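Local atomic coordinates of protein gp18 (Listeria monocytogenes EGD-e, PDB entry 3GS9), a protein that is a prophage tail protein of the endopeptidase tail family, probably serving as a structural component of a phage tail. Residues His91-Tyr94 and Thr95-Asp98; Asp103-Thr106 and Gly107-Leu111. All blocks are in the same frame, centred on the assembly; numbering follows the deposited sequence.

Contact 1 of 2, residues His91-Tyr94 and Thr95-Asp98; sequences HIYY and TCQD
Cys96 SG stands above the Tyr93 ring, at some distance. It lies 4.7 Å from the centroid of the Tyr93 ring, 25° off the ring normal, a sulfur-aromatic contact. At the edge of the same ring, in its plane, sits Tyr94 CE2. The Tyr94 ring is turned so that one face receives Tyr93 CD2, 3.7 Å above the plane and over the ring centre. The His91 ring has Tyr93 CB at its edge, and it also stacks on Trp37. His91 ND1 accepts a hydrogen bond from Tyr93 N at 3.0 Å, while His91 NE2 is bonded to Gln67.

The backbone forms a 3-10 segment between strands 83-90 and 100-106. Ile92 O accepts two bonds from Thr95. Thr95 N donates at 3.0 Å to Ile92 O from above the carbonyl plane. Thr95 OG1 donates at 2.7 Å to Ile92 O, in that plane. The hydroxyl reaches this oxygen because it stands between its own backbone N and carbonyl carbon (chi1 71°). Ile92 CD1 packs 3.8 Å from Thr95 OG1. One residue on, Cys96 N donates to Tyr93 O at 3.1 Å, and a weak bond joins Gln97 N to Tyr94 O. These i+3 to i bonds mark the segment as 3-10.

Tyr93 and Cys96 both pack on Leu151 of helix 150-161, so the sulfur-ring pair faces the helix. Two donors of one residue grip Ile92 O. The hydroxyl spends its proton on that oxygen, which would limit the rotation of the Thr95 side chain.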
loop_
_atom_site.group_PDB
_atom_site.type_symbol
_atom_site.label_atom_id
_atom_site.label_comp_id
_atom_site.label_asym_id
_atom_site.label_seq_id
_atom_site.Cartn_x
_atom_site.Cartn_y
_atom_site.Cartn_z
ATOM N N HIS A 91 3.057 4.387 25.209
ATOM C CA HIS A 91 2.360 5.095 26.271
ATOM C C HIS A 91 0.980 4.464 26.562
ATOM O O HIS A 91 0.311 3.978 25.671
ATOM C CB HIS A 91 2.236 6.551 25.890
ATOM C CG HIS A 91 1.718 7.394 27.005
ATOM N ND1 HIS A 91 0.374 7.623 27.179
ATOM C CD2 HIS A 91 2.348 8.007 28.034
ATOM C CE1 HIS A 91 0.201 8.382 28.252
ATOM N NE2 HIS A 91 1.382 8.633 28.784
ATOM N N ILE A 92 0.575 4.488 27.832
ATOM C CA ILE A 92 -0.707 3.922 28.266
ATOM C C ILE A 92 -1.933 4.424 27.476
ATOM O O ILE A 92 -2.899 3.711 27.313
ATOM C CB ILE A 92 -0.896 4.160 29.807
ATOM C CG1 ILE A 92 -2.011 3.264 30.345
ATOM C CG2 ILE A 92 -1.039 5.629 30.128
ATOM C CD1 ILE A 92 -1.618 1.840 30.400
ATOM N N TYR A 93 -1.833 5.630 26.909
ATOM C CA TYR A 93 -2.904 6.157 26.047
ATOM C C TYR A 93 -3.320 5.143 24.996
ATOM O O TYR A 93 -4.506 4.925 24.776
ATOM C CB TYR A 93 -2.428 7.416 25.366
ATOM C CG TYR A 93 -3.348 7.908 24.268
ATOM C CD1 TYR A 93 -4.647 8.322 24.570
ATOM C CD2 TYR A 93 -2.906 8.006 22.966
ATOM C CE1 TYR A 93 -5.505 8.764 23.571
ATOM C CE2 TYR A 93 -3.742 8.479 21.963
ATOM C CZ TYR A 93 -5.043 8.862 22.287
ATOM O OH TYR A 93 -5.870 9.350 21.295
ATOM N N TYR A 94 -2.334 4.518 24.368
ATOM C CA TYR A 94 -2.586 3.606 23.220
ATOM C C TYR A 94 -3.340 2.337 23.584
ATOM O O TYR A 94 -3.916 1.672 22.716
ATOM C CB TYR A 94 -1.302 3.311 22.463
ATOM C CG TYR A 94 -0.862 4.538 21.745
ATOM C CD1 TYR A 94 -1.521 4.957 20.626
ATOM C CD2 TYR A 94 0.121 5.354 22.274
ATOM C CE1 TYR A 94 -1.181 6.125 19.969
ATOM C CE2 TYR A 94 0.492 6.543 21.625
ATOM C CZ TYR A 94 -0.170 6.910 20.476
ATOM O OH TYR A 94 0.132 8.052 19.789
ATOM N N THR A 95 -3.397 2.025 24.892
ATOM C CA THR A 95 -4.218 0.907 25.343
ATOM C C THR A 95 -5.731 1.128 25.212
ATOM O O THR A 95 -6.473 0.192 25.390
ATOM C CB THR A 95 -3.891 0.445 26.815
ATOM O OG1 THR A 95 -4.332 1.424 27.772
ATOM C CG2 THR A 95 -2.387 0.138 26.953
ATOM N N CYS A 96 -6.170 2.357 24.926
ATOM C CA CYS A 96 -7.597 2.612 24.673
ATOM C C CYS A 96 -8.136 1.835 23.472
ATOM O O CYS A 96 -9.360 1.643 23.316
ATOM C CB CYS A 96 -7.907 4.119 24.544
ATOM S SG CYS A 96 -7.415 4.962 23.080
ATOM N N GLN A 97 -7.231 1.398 22.609
ATOM C CA GLN A 97 -7.626 0.588 21.480
ATOM C C GLN A 97 -8.215 -0.775 21.881
ATOM O O GLN A 97 -8.904 -1.419 21.053
ATOM C CB GLN A 97 -6.447 0.387 20.537
ATOM C CG GLN A 97 -6.895 0.065 19.138
ATOM C CD GLN A 97 -5.917 -0.777 18.394
ATOM O OE1 GLN A 97 -4.751 -0.875 18.772
ATOM N NE2 GLN A 97 -6.389 -1.419 17.321
ATOM N N ASP A 98 -7.997 -1.180 23.140
ATOM C CA ASP A 98 -8.596 -2.413 23.680
ATOM C C ASP A 98 -10.109 -2.275 23.935
ATOM O O ASP A 98 -10.786 -3.248 24.207
ATOM C CB ASP A 98 -7.872 -2.865 24.974
ATOM C CG ASP A 98 -6.489 -3.488 24.718
ATOM O OD1 ASP A 98 -6.219 -3.946 23.585
ATOM O OD2 ASP A 98 -5.696 -3.561 25.691
#

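Contact 2 of 2, residues Asp103-Thr106 and Gly107-Leu111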
loop_
_atom_site.group_PDB
_atom_site.type_symbol
_atom_site.label_atom_id
_atom_site.label_comp_id
_atom_site.label_asym_id
_atom_site.label_seq_id
_atom_site.Cartn_x
_atom_site.Cartn_y
_atom_site.Cartn_z
ATOM N N ASP A 103 -21.927 0.746 19.518
ATOM C CA ASP A 103 -23.146 1.574 19.311
ATOM C C ASP A 103 -22.773 2.842 18.545
ATOM O O ASP A 103 -21.674 3.368 18.711
ATOM C CB ASP A 103 -23.757 1.950 20.649
ATOM C CG ASP A 103 -24.345 0.744 21.396
ATOM O OD1 ASP A 103 -24.691 -0.250 20.729
ATOM O OD2 ASP A 103 -24.443 0.805 22.639
ATOM N N ALA A 104 -23.689 3.325 17.696
ATOM C CA ALA A 104 -23.437 4.481 16.854
ATOM C C ALA A 104 -24.545 5.513 17.089
ATOM O O ALA A 104 -25.662 5.161 17.495
ATOM C CB ALA A 104 -23.323 4.062 15.370
ATOM N N ILE A 105 -24.204 6.795 16.921
ATOM C CA ILE A 105 -25.152 7.890 17.101
ATOM C C ILE A 105 -25.115 8.840 15.907
ATOM O O ILE A 105 -24.102 8.996 15.234
ATOM C CB ILE A 105 -24.923 8.659 18.406
ATOM C CG1 ILE A 105 -23.492 9.241 18.461
ATOM C CG2 ILE A 105 -25.189 7.770 19.599
ATOM C CD1 ILE A 105 -23.303 10.172 19.609
ATOM N N THR A 106 -26.272 9.432 15.636
ATOM C CA THR A 106 -26.447 10.321 14.521
ATOM C C THR A 106 -27.125 11.598 14.961
ATOM O O THR A 106 -28.167 11.565 15.614
ATOM C CB THR A 106 -27.295 9.633 13.461
ATOM O OG1 THR A 106 -26.522 8.552 12.912
ATOM C CG2 THR A 106 -27.712 10.596 12.382
ATOM N N GLY A 107 -26.541 12.725 14.589
ATOM C CA GLY A 107 -27.115 13.993 14.968
ATOM C C GLY A 107 -26.088 15.073 15.049
ATOM O O GLY A 107 -24.904 14.842 14.777
ATOM N N SER A 108 -26.542 16.268 15.403
ATOM C CA SER A 108 -25.627 17.402 15.531
ATOM C C SER A 108 -25.107 17.422 16.955
ATOM O O SER A 108 -25.853 17.761 17.885
ATOM C CB SER A 108 -26.307 18.727 15.174
ATOM O OG SER A 108 -25.402 19.821 15.282
ATOM N N PHE A 109 -23.837 17.056 17.118
ATOM C CA PHE A 109 -23.260 16.873 18.453
ATOM C C PHE A 109 -22.001 17.693 18.709
ATOM O O PHE A 109 -21.185 17.928 17.806
ATOM C CB PHE A 109 -22.901 15.388 18.713
ATOM C CG PHE A 109 -24.064 14.427 18.574
ATOM C CD1 PHE A 109 -25.264 14.619 19.292
ATOM C CD2 PHE A 109 -23.966 13.326 17.733
ATOM C CE1 PHE A 109 -26.344 13.718 19.168
ATOM C CE2 PHE A 109 -25.063 12.421 17.592
ATOM C CZ PHE A 109 -26.223 12.593 18.324
ATOM N N THR A 110 -21.800 18.020 19.978
ATOM C CA THR A 110 -20.591 18.646 20.434
ATOM C C THR A 110 -19.516 17.583 20.634
ATOM O O THR A 110 -19.822 16.391 20.783
ATOM C CB THR A 110 -20.824 19.407 21.762
ATOM O OG1 THR A 110 -21.272 18.487 22.759
ATOM C CG2 THR A 110 -21.869 20.519 21.570
ATOM N N LEU A 111 -18.256 18.008 20.682
ATOM C CA LEU A 111 -17.170 17.106 21.034
ATOM C C LEU A 111 -17.465 16.403 22.348
ATOM O O LEU A 111 -17.175 15.219 22.499
ATOM C CB LEU A 111 -15.866 17.884 21.168
ATOM C CG LEU A 111 -14.596 17.107 21.511
ATOM C CD1 LEU A 111 -14.344 15.936 20.503
ATOM C CD2 LEU A 111 -13.434 18.086 21.562
#
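Ile105 and Phe109 pack against each other across a corner that leads from a strand into a helix. Strand 100-106 ends here, the chain turns at Gly107, and Thr110 is the N-cap of helix 111-118. No hydrogen bond joins the two segments; the contact is van der Waals packing of the ring on Ile105 and on the Thr106 peptide.

The Ile105 side chain leaves the strand toward Phe109 and crosses the ring obliquely at its CE2 corner. Ile105 CB lies 3.9 Å from Phe109 CE2. Ile105 CG1 stands between the backbone N and the carbonyl carbon (chi1 58°), and this turns it to the ring at 3.7 Å from the same Phe109 CE2. From there the branch extends to its end, where Ile105 CD1 comes to 3.5 Å from Phe109 CE2 and also meets Phe109 CD2. The three carbons thus approach one corner of the ring in succession.

The backbone completes the setting. Thr106 C comes closest to the ring, 3.4 Å from Phe109 CE2. Ile105 C and Thr106 N lie at the ring edge, in its plane. Gly107 C sits over one face, 3.8 Å above the plane and over its centre. The chain therefore curls round the phenyl group. At the corner Gly107 has phi 153°, a value at which a CB would press on the carbonyl oxygen of Thr106.

Backbone hydrogen bonds to strand 141-149 and its approach tie Ile105 to Phe145, Gly107 to Gln142 and Phe109 to Val140, and Thr106 OG1 is bonded to Asn144 N. Ile105 also touches His117 and Phe109 touches Cys114, both on helix 111-118. At the far end of the ring, Phe109 CZ lies 3.5 Å from Thr106 O.

The chain leaves strand 83-90 and enters contact 1, a 3-10 turn that closes on itself before strand 100-106 begins. That strand then runs beside strand 141-149 and ends in contact 2, where the chain bends into helix 111-118. The two contacts follow in series; they neither nest nor cross. Their centres are about 23 Å apart. The nearest atoms of contacts 1 and 2 are about 11 Å apart, so they do not touch. Contact 1 joins the N-terminal antiparallel sheet, through Ile92 on strand 67-74, to helix 150-161. Contact 2 joins the two-stranded sheet to helix 111-118. Helix 150-161 is common ground, since Leu111 also packs on its Leu157 and Tyr161.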